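Local structure of yfhH hypothetical protein (Bacillus subtilis, 1SF9) at residues G83-V88 with E92-I97. The protein is of unknown function but is a putative transcriptional regulator belonging to the DUF1811 family. Numbering follows the deposited sequence.
Sequences GETYRV and EDEFTI
Ile97, Thr85 and Val88 bury the most surface where strands 85-88 and 94-97 pair as the two arms of an antiparallel beta hairpin within a five-stranded sheet, where 94-101 is the middle strand and 85-88 lies between it and 124-126. Tyr86 and Phe95 form its hydrogen-bonded pair: Tyr86 N donates to Phe95 O at 2.9 Å, and Phe95 N returns to Tyr86 O at 2.7 Å. Val88 N to Asp93 O extends the ladder toward the turn, while Ile97 N reaches Glu84 O beyond the strand's start. The N-to-C directions of strands 85-88 and 94-97 make an angle of 140°, well short of strictly antiparallel.

The buried face carries Tyr86, Val88, Phe95 and Ile97. Ile97 sends CG1 anti to its carbonyl carbon (chi1 -63°), and the extended second torsion (chi2 -171°) carries CD1 obliquely across to Tyr86 CE1 at 3.5 Å; the branched aliphatic chain suits this apolar spot, and Leu124 touches both residues. The Tyr86 hydroxyl, at the far end of a buried ring, is hydrogen-bonded to Ser81 N. Val88 lays CG2 against Phe95 CB at 3.6 Å, whereas the phenyl ring leads away to meet Leu119 and Ala105.

On the other face Thr85 and Thr96 are a non-hydrogen-bonded pair, with CA atoms 4.1 Å apart. Short beta-branched residues suit strands, and here the close CA atoms let the two hydroxyls meet, either being able to donate. Beside them Glu94, whose carboxylate bridges to Lys127, rests its CB on Thr85 CG2. In both threonines OG1 stands beside the backbone N, and Thr85 OG1 meets Thr96 OG1 in a 2.7 Å hydrogen bond.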
loop_
_atom_site.group_PDB
_atom_site.type_symbol
_atom_site.label_atom_id
_atom_site.label_comp_id
_atom_site.label_asym_id
_atom_site.label_seq_id
_atom_site.Cartn_x
_atom_site.Cartn_y
_atom_site.Cartn_z
ATOM N N GLY A 83 10.266 -15.105 -4.811
ATOM C CA GLY A 83 11.152 -16.035 -4.148
ATOM C C GLY A 83 11.952 -15.432 -3.025
ATOM O O GLY A 83 12.522 -16.173 -2.210
ATOM N N GLU A 84 12.023 -14.103 -2.985
ATOM C CA GLU A 84 12.751 -13.403 -1.929
ATOM C C GLU A 84 11.793 -13.129 -0.767
ATOM O O GLU A 84 10.582 -13.009 -0.959
ATOM C CB GLU A 84 13.342 -12.083 -2.454
ATOM C CG GLU A 84 14.236 -11.371 -1.411
ATOM C CD GLU A 84 15.008 -10.175 -1.971
ATOM O OE1 GLU A 84 15.428 -10.226 -3.144
ATOM O OE2 GLU A 84 15.209 -9.196 -1.221
ATOM N N THR A 85 12.352 -13.031 0.436
ATOM C CA THR A 85 11.566 -12.782 1.640
ATOM C C THR A 85 11.948 -11.419 2.233
ATOM O O THR A 85 13.129 -11.062 2.316
ATOM C CB THR A 85 11.803 -13.919 2.646
ATOM O OG1 THR A 85 11.411 -15.155 2.031
ATOM C CG2 THR A 85 10.965 -13.706 3.914
ATOM N N TYR A 86 10.922 -10.646 2.579
ATOM C CA TYR A 86 11.081 -9.286 3.090
ATOM C C TYR A 86 10.417 -9.131 4.427
ATOM O O TYR A 86 9.560 -9.928 4.813
ATOM C CB TYR A 86 10.337 -8.280 2.140
ATOM C CG TYR A 86 10.891 -8.335 0.720
ATOM C CD1 TYR A 86 10.548 -9.398 -0.121
ATOM C CD2 TYR A 86 11.740 -7.321 0.263
ATOM C CE1 TYR A 86 11.059 -9.452 -1.420
ATOM C CE2 TYR A 86 12.252 -7.375 -1.037
ATOM C CZ TYR A 86 11.913 -8.442 -1.879
ATOM O OH TYR A 86 12.415 -8.498 -3.140
ATOM N N ARG A 87 10.825 -8.094 5.148
ATOM C CA ARG A 87 10.196 -7.793 6.413
ATOM C C ARG A 87 8.978 -6.956 6.060
ATOM O O ARG A 87 9.034 -6.150 5.135
ATOM C CB ARG A 87 11.115 -6.955 7.306
ATOM C CG ARG A 87 10.336 -6.169 8.368
ATOM C CD ARG A 87 11.242 -5.446 9.355
ATOM N NE ARG A 87 10.550 -4.323 9.986
ATOM C CZ ARG A 87 10.535 -3.090 9.490
ATOM N NH1 ARG A 87 9.881 -2.122 10.119
ATOM N NH2 ARG A 87 11.192 -2.822 8.367
ATOM N N VAL A 88 7.866 -7.165 6.756
ATOM C CA VAL A 88 6.683 -6.338 6.496
ATOM C C VAL A 88 6.829 -5.152 7.442
ATOM O O VAL A 88 6.934 -5.331 8.649
ATOM C CB VAL A 88 5.392 -7.097 6.770
ATOM C CG1 VAL A 88 4.182 -6.182 6.612
ATOM C CG2 VAL A 88 5.315 -8.284 5.811
ATOM N N GLU A 92 6.576 -7.666 12.853
ATOM C CA GLU A 92 7.709 -8.566 13.059
ATOM C C GLU A 92 7.559 -9.756 12.112
ATOM O O GLU A 92 8.207 -10.793 12.283
ATOM C CB GLU A 92 7.742 -9.076 14.499
ATOM C CG GLU A 92 7.935 -7.981 15.528
ATOM C CD GLU A 92 6.850 -7.997 16.566
ATOM O OE1 GLU A 92 6.771 -8.994 17.317
ATOM O OE2 GLU A 92 6.070 -7.019 16.624
ATOM N N ASP A 93 6.694 -9.598 11.118
ATOM C CA ASP A 93 6.435 -10.659 10.141
ATOM C C ASP A 93 7.369 -10.590 8.912
ATOM O O ASP A 93 7.905 -9.526 8.576
ATOM C CB ASP A 93 4.987 -10.559 9.624
ATOM C CG ASP A 93 3.934 -10.838 10.690
ATOM O OD1 ASP A 93 2.731 -10.665 10.371
ATOM O OD2 ASP A 93 4.281 -11.229 11.828
ATOM N N GLU A 94 7.518 -11.732 8.246
ATOM C CA GLU A 94 8.343 -11.886 7.027
ATOM C C GLU A 94 7.397 -12.363 5.945
ATOM O O GLU A 94 6.517 -13.188 6.200
ATOM C CB GLU A 94 9.458 -12.921 7.238
ATOM C CG GLU A 94 10.640 -12.341 8.030
ATOM C CD GLU A 94 11.804 -13.314 8.215
ATOM O OE1 GLU A 94 11.909 -14.326 7.482
ATOM O OE2 GLU A 94 12.630 -13.050 9.117
ATOM N N PHE A 95 7.573 -11.825 4.746
ATOM C CA PHE A 95 6.693 -12.131 3.631
ATOM C C PHE A 95 7.515 -12.573 2.432
ATOM O O PHE A 95 8.404 -11.862 1.979
ATOM C CB PHE A 95 5.914 -10.852 3.304
ATOM C CG PHE A 95 4.882 -11.005 2.218
ATOM C CD1 PHE A 95 5.169 -10.643 0.915
ATOM C CD2 PHE A 95 3.590 -11.441 2.524
ATOM C CE1 PHE A 95 4.182 -10.708 -0.070
ATOM C CE2 PHE A 95 2.597 -11.507 1.537
ATOM C CZ PHE A 95 2.894 -11.134 0.246
ATOM N N THR A 96 7.195 -13.745 1.925
ATOM C CA THR A 96 7.868 -14.289 0.755
ATOM C C THR A 96 7.013 -13.999 -0.473
ATOM O O THR A 96 5.825 -14.314 -0.506
ATOM C CB THR A 96 8.063 -15.805 0.926
ATOM O OG1 THR A 96 8.834 -16.040 2.127
ATOM C CG2 THR A 96 8.756 -16.404 -0.300
ATOM N N ILE A 97 7.623 -13.405 -1.494
ATOM C CA ILE A 97 6.880 -13.067 -2.699
ATOM C C ILE A 97 6.687 -14.269 -3.638
ATOM O O ILE A 97 7.628 -15.005 -3.907
ATOM C CB ILE A 97 7.608 -11.972 -3.492
ATOM C CG1 ILE A 97 7.682 -10.703 -2.641
ATOM C CG2 ILE A 97 6.859 -11.658 -4.822
ATOM C CD1 ILE A 97 8.207 -9.474 -3.437
#